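Local coordinates for cytosolic phospholipase A2 delta (Homo sapiens, PDB 5IZ5), which hydrolyses the sn-2 ester of glycerophospholipids in a calcium-dependent manner, with a preference for linoleic acid at that position, at residues V161-D173 with G268-E280. The protein carries 3 engineered substitutions. Numbering follows the deposited sequence.
Sequences VARELSCLDVHLD and GVRLQLKAEGCPE
Cys167 and Cys278 are joined by a disulfide at the point where two antiparallel strands, 165-172 and 268-277, part. From the backbone of Cys278 outward, CB lies 3.1 Å from Leu165 O, and SG closes the 2.0 Å bond to Cys167 SG. Cys278 SG stands beside the backbone N of its own residue (chi1 -66°), where it is also covered by Leu165, whose CB comes within 3.7 Å of Cys278 SG. The main chain secures the same corner: Cys278 N donates to Leu165 O over 2.9 Å, and a water bridges that oxygen to Cys278 O. Onward, Cys167, Asp169 and His171 form hydrogen-bonded pairs with Glu276, Lys274 and Gln272.

Between them the alternate residues turn to the apolar face. Leu168 CB faces Ala275 CB at 4.3 Å, and Val170 straddles two leucines, CG1 reaching Leu271 CG at 4.0 Å and CG2 reaching Leu273 CB at 3.9 Å. Leu172 crosses Leu271, its CG lying over Leu271 CD1; an alanine here would keep CB but lose CG and both methyls, probably opening a gap beside Leu271 and Leu189.

Asp169, on the other face, pairs with Arg212 of strand 210-216. This is antiparallel sheet pairing in what is probably a second C2 domain, between the N-terminal C2 and catalytic domains: strand 160-172 runs between strands 210-216 and 266-277, while Leu189, Leu191 and Leu193 of strand 188-193 pack against the apolar face.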
loop_
_atom_site.group_PDB
_atom_site.type_symbol
_atom_site.label_atom_id
_atom_site.label_comp_id
_atom_site.label_asym_id
_atom_site.label_seq_id
_atom_site.Cartn_x
_atom_site.Cartn_y
_atom_site.Cartn_z
ATOM N N VAL B 161 -15.722 7.326 -3.742
ATOM C CA VAL B 161 -17.030 7.677 -3.198
ATOM C C VAL B 161 -17.404 6.731 -2.062
ATOM O O VAL B 161 -17.349 5.502 -2.199
ATOM C CB VAL B 161 -18.149 7.560 -4.255
ATOM C CG1 VAL B 161 -19.511 7.867 -3.643
ATOM C CG2 VAL B 161 -17.885 8.487 -5.430
ATOM N N ALA B 162 -17.794 7.325 -0.944
ATOM C CA ALA B 162 -18.404 6.603 0.149
ATOM C C ALA B 162 -19.923 6.703 -0.006
ATOM O O ALA B 162 -20.513 7.795 0.081
ATOM C CB ALA B 162 -17.954 7.191 1.465
ATOM N N ARG B 163 -20.552 5.560 -0.265
ATOM C CA ARG B 163 -22.005 5.490 -0.430
ATOM C C ARG B 163 -22.670 5.651 0.926
ATOM O O ARG B 163 -22.059 5.347 1.955
ATOM C CB ARG B 163 -22.407 4.149 -1.042
ATOM C CG ARG B 163 -21.783 3.854 -2.399
ATOM C CD ARG B 163 -22.226 4.851 -3.453
ATOM N NE ARG B 163 -23.681 4.820 -3.635
ATOM C CZ ARG B 163 -24.341 4.003 -4.461
ATOM N NH1 ARG B 163 -23.690 3.129 -5.227
ATOM N NH2 ARG B 163 -25.667 4.062 -4.517
ATOM N N GLU B 164 -23.916 6.129 0.932
ATOM C CA GLU B 164 -24.668 6.256 2.185
ATOM C C GLU B 164 -24.843 4.874 2.806
ATOM O O GLU B 164 -25.194 3.924 2.111
ATOM C CB GLU B 164 -26.039 6.894 1.942
ATOM C CG GLU B 164 -26.773 7.245 3.227
ATOM C CD GLU B 164 -28.153 7.839 2.984
ATOM O OE1 GLU B 164 -29.024 7.669 3.857
ATOM O OE2 GLU B 164 -28.377 8.483 1.935
ATOM N N LEU B 165 -24.582 4.764 4.103
ATOM C CA LEU B 165 -24.591 3.468 4.784
ATOM C C LEU B 165 -25.703 3.438 5.815
ATOM O O LEU B 165 -25.854 4.376 6.601
ATOM C CB LEU B 165 -23.250 3.192 5.482
ATOM C CG LEU B 165 -22.661 1.785 5.371
ATOM C CD1 LEU B 165 -22.427 1.421 3.915
ATOM C CD2 LEU B 165 -21.363 1.722 6.149
ATOM N N SER B 166 -26.474 2.356 5.798
ATOM C CA SER B 166 -27.427 2.068 6.857
ATOM C C SER B 166 -26.887 0.957 7.745
ATOM O O SER B 166 -26.070 0.135 7.323
ATOM C CB SER B 166 -28.774 1.668 6.267
ATOM O OG SER B 166 -29.322 2.733 5.509
ATOM N N CYS B 167 -27.334 0.964 8.993
ATOM C CA CYS B 167 -26.878 0.026 9.999
ATOM C C CYS B 167 -28.125 -0.648 10.596
ATOM O O CYS B 167 -29.090 0.032 10.944
ATOM C CB CYS B 167 -26.102 0.777 11.098
ATOM S SG CYS B 167 -24.445 1.532 10.805
ATOM N N LEU B 168 -28.133 -1.979 10.691
ATOM C CA LEU B 168 -29.278 -2.692 11.275
ATOM C C LEU B 168 -28.864 -3.616 12.411
ATOM O O LEU B 168 -28.009 -4.485 12.236
ATOM C CB LEU B 168 -30.087 -3.377 10.167
ATOM C CG LEU B 168 -30.557 -4.840 10.051
ATOM C CD1 LEU B 168 -30.572 -5.689 11.312
ATOM C CD2 LEU B 168 -31.947 -4.814 9.420
ATOM N N ASP B 169 -29.476 -3.404 13.577
ATOM C CA ASP B 169 -29.166 -4.180 14.778
ATOM C C ASP B 169 -30.257 -5.200 15.079
ATOM O O ASP B 169 -31.440 -4.866 15.054
ATOM C CB ASP B 169 -29.006 -3.253 15.987
ATOM C CG ASP B 169 -27.629 -2.619 16.068
ATOM O OD1 ASP B 169 -26.652 -3.216 15.568
ATOM O OD2 ASP B 169 -27.528 -1.522 16.653
ATOM N N VAL B 170 -29.848 -6.431 15.379
ATOM C CA VAL B 170 -30.775 -7.500 15.733
ATOM C C VAL B 170 -30.453 -8.005 17.140
ATOM O O VAL B 170 -29.360 -8.516 17.381
ATOM C CB VAL B 170 -30.678 -8.680 14.750
ATOM C CG1 VAL B 170 -31.751 -9.711 15.050
ATOM C CG2 VAL B 170 -30.804 -8.204 13.314
ATOM N N HIS B 171 -31.406 -7.854 18.061
ATOM C CA HIS B 171 -31.239 -8.288 19.454
ATOM C C HIS B 171 -32.154 -9.460 19.765
ATOM O O HIS B 171 -33.204 -9.613 19.152
ATOM C CB HIS B 171 -31.504 -7.126 20.411
ATOM C CG HIS B 171 -30.509 -6.017 20.281
ATOM N ND1 HIS B 171 -29.276 -6.048 20.900
ATOM C CD2 HIS B 171 -30.548 -4.859 19.579
ATOM C CE1 HIS B 171 -28.606 -4.952 20.596
ATOM N NE2 HIS B 171 -29.355 -4.213 19.796
ATOM N N LEU B 172 -31.751 -10.283 20.726
ATOM C CA LEU B 172 -32.382 -11.577 20.939
ATOM C C LEU B 172 -32.629 -11.937 22.404
ATOM O O LEU B 172 -31.694 -12.011 23.200
ATOM C CB LEU B 172 -31.533 -12.647 20.251
ATOM C CG LEU B 172 -31.630 -14.108 20.693
ATOM C CD1 LEU B 172 -33.066 -14.606 20.739
ATOM C CD2 LEU B 172 -30.786 -14.970 19.780
ATOM N N ASP B 173 -33.901 -12.177 22.730
ATOM C CA ASP B 173 -34.308 -12.761 24.005
ATOM C C ASP B 173 -34.276 -14.272 23.908
ATOM O O ASP B 173 -33.215 -14.847 23.763
ATOM C CB ASP B 173 -35.724 -12.334 24.383
ATOM C CG ASP B 173 -35.809 -10.877 24.791
ATOM O OD1 ASP B 173 -34.888 -10.389 25.480
ATOM O OD2 ASP B 173 -36.810 -10.222 24.443
ATOM N N GLY B 268 -41.698 -19.971 19.299
ATOM C CA GLY B 268 -40.977 -18.880 18.638
ATOM C C GLY B 268 -39.958 -18.191 19.529
ATOM O O GLY B 268 -40.102 -18.173 20.754
ATOM N N VAL B 269 -38.931 -17.624 18.898
ATOM C CA VAL B 269 -37.873 -16.891 19.593
ATOM C C VAL B 269 -37.995 -15.439 19.170
ATOM O O VAL B 269 -38.060 -15.145 17.977
ATOM C CB VAL B 269 -36.472 -17.418 19.239
ATOM C CG1 VAL B 269 -35.394 -16.533 19.851
ATOM C CG2 VAL B 269 -36.309 -18.852 19.719
ATOM N N ARG B 270 -38.023 -14.538 20.146
ATOM C CA ARG B 270 -38.345 -13.139 19.896
ATOM C C ARG B 270 -37.091 -12.339 19.563
ATOM O O ARG B 270 -36.177 -12.256 20.382
ATOM C CB ARG B 270 -39.031 -12.541 21.126
ATOM C CG ARG B 270 -39.726 -11.207 20.892
ATOM C CD ARG B 270 -40.454 -10.752 22.151
ATOM N NE ARG B 270 -41.552 -9.826 21.870
ATOM C CZ ARG B 270 -42.760 -10.183 21.431
ATOM N NH1 ARG B 270 -43.060 -11.460 21.201
ATOM N NH2 ARG B 270 -43.681 -9.248 21.210
ATOM N N LEU B 271 -37.048 -11.760 18.362
ATOM C CA LEU B 271 -35.965 -10.860 17.980
ATOM C C LEU B 271 -36.495 -9.462 17.765
ATOM O O LEU B 271 -37.608 -9.274 17.278
ATOM C CB LEU B 271 -35.271 -11.330 16.698
ATOM C CG LEU B 271 -34.130 -12.330 16.809
ATOM C CD1 LEU B 271 -34.129 -13.131 18.092
ATOM C CD2 LEU B 271 -34.171 -13.280 15.639
ATOM N N GLN B 272 -35.668 -8.486 18.116
ATOM C CA GLN B 272 -35.991 -7.085 17.919
ATOM C C GLN B 272 -34.958 -6.452 17.004
ATOM O O GLN B 272 -33.755 -6.498 17.263
ATOM C CB GLN B 272 -36.069 -6.363 19.260
ATOM C CG GLN B 272 -37.260 -6.821 20.084
ATOM C CD GLN B 272 -37.331 -6.182 21.457
ATOM O OE1 GLN B 272 -37.326 -6.867 22.485
ATOM N NE2 GLN B 272 -37.394 -4.862 21.484
ATOM N N LEU B 273 -35.411 -5.863 15.910
ATOM C CA LEU B 273 -34.434 -5.180 15.080
ATOM C C LEU B 273 -34.817 -3.755 14.726
ATOM O O LEU B 273 -35.996 -3.426 14.552
ATOM C CB LEU B 273 -33.978 -6.003 13.863
ATOM C CG LEU B 273 -34.796 -6.426 12.660
ATOM C CD1 LEU B 273 -35.979 -7.293 13.044
ATOM C CD2 LEU B 273 -35.232 -5.231 11.836
ATOM N N LYS B 274 -33.788 -2.908 14.672
ATOM C CA LYS B 274 -33.945 -1.529 14.261
ATOM C C LYS B 274 -32.891 -1.141 13.236
ATOM O O LYS B 274 -31.689 -1.240 13.490
ATOM C CB LYS B 274 -33.868 -0.580 15.460
ATOM C CG LYS B 274 -33.768 0.892 15.058
ATOM C CD LYS B 274 -34.774 1.794 15.764
ATOM C CE LYS B 274 -34.894 3.140 15.059
ATOM N NZ LYS B 274 -35.964 3.994 15.646
ATOM N N ALA B 275 -33.376 -0.677 12.089
ATOM C CA ALA B 275 -32.534 -0.138 11.042
ATOM C C ALA B 275 -32.399 1.361 11.267
ATOM O O ALA B 275 -33.386 2.045 11.543
ATOM C CB ALA B 275 -33.145 -0.417 9.682
ATOM N N GLU B 276 -31.175 1.859 11.147
ATOM C CA GLU B 276 -30.871 3.258 11.404
ATOM C C GLU B 276 -29.828 3.737 10.399
ATOM O O GLU B 276 -29.052 2.939 9.872
ATOM C CB GLU B 276 -30.351 3.425 12.840
ATOM C CG GLU B 276 -31.043 4.520 13.637
ATOM C CD GLU B 276 -30.488 4.656 15.046
ATOM O OE1 GLU B 276 -29.288 4.367 15.258
ATOM O OE2 GLU B 276 -31.259 5.055 15.945
ATOM N N GLY B 277 -29.811 5.037 10.126
ATOM C CA GLY B 277 -28.725 5.628 9.352
ATOM C C GLY B 277 -27.425 5.414 10.109
ATOM O O GLY B 277 -27.375 5.596 11.320
ATOM N N CYS B 278 -26.387 4.964 9.416
ATOM C CA CYS B 278 -25.055 4.939 10.004
ATOM C C CYS B 278 -24.601 6.394 10.105
ATOM O O CYS B 278 -24.885 7.192 9.212
ATOM C CB CYS B 278 -24.084 4.166 9.128
ATOM S SG CYS B 278 -24.413 2.386 8.948
ATOM N N PRO B 279 -23.908 6.762 11.189
ATOM C CA PRO B 279 -23.364 8.129 11.244
ATOM C C PRO B 279 -22.485 8.428 10.026
ATOM O O PRO B 279 -21.747 7.542 9.583
ATOM C CB PRO B 279 -22.526 8.135 12.520
ATOM C CG PRO B 279 -22.986 6.960 13.321
ATOM C CD PRO B 279 -23.606 5.968 12.390
ATOM N N GLU B 280 -22.559 9.647 9.487
ATOM C CA GLU B 280 -21.766 10.009 8.297
ATOM C C GLU B 280 -20.328 10.435 8.645
ATOM O O GLU B 280 -19.837 11.463 8.162
ATOM C CB GLU B 280 -22.448 11.105 7.466
ATOM C CG GLU B 280 -23.789 10.736 6.875
ATOM C CD GLU B 280 -24.219 11.654 5.731
ATOM O OE1 GLU B 280 -23.351 12.103 4.940
ATOM O OE2 GLU B 280 -25.437 11.918 5.610
HETATM O O HOH W 1 -26.222 7.244 7.042
#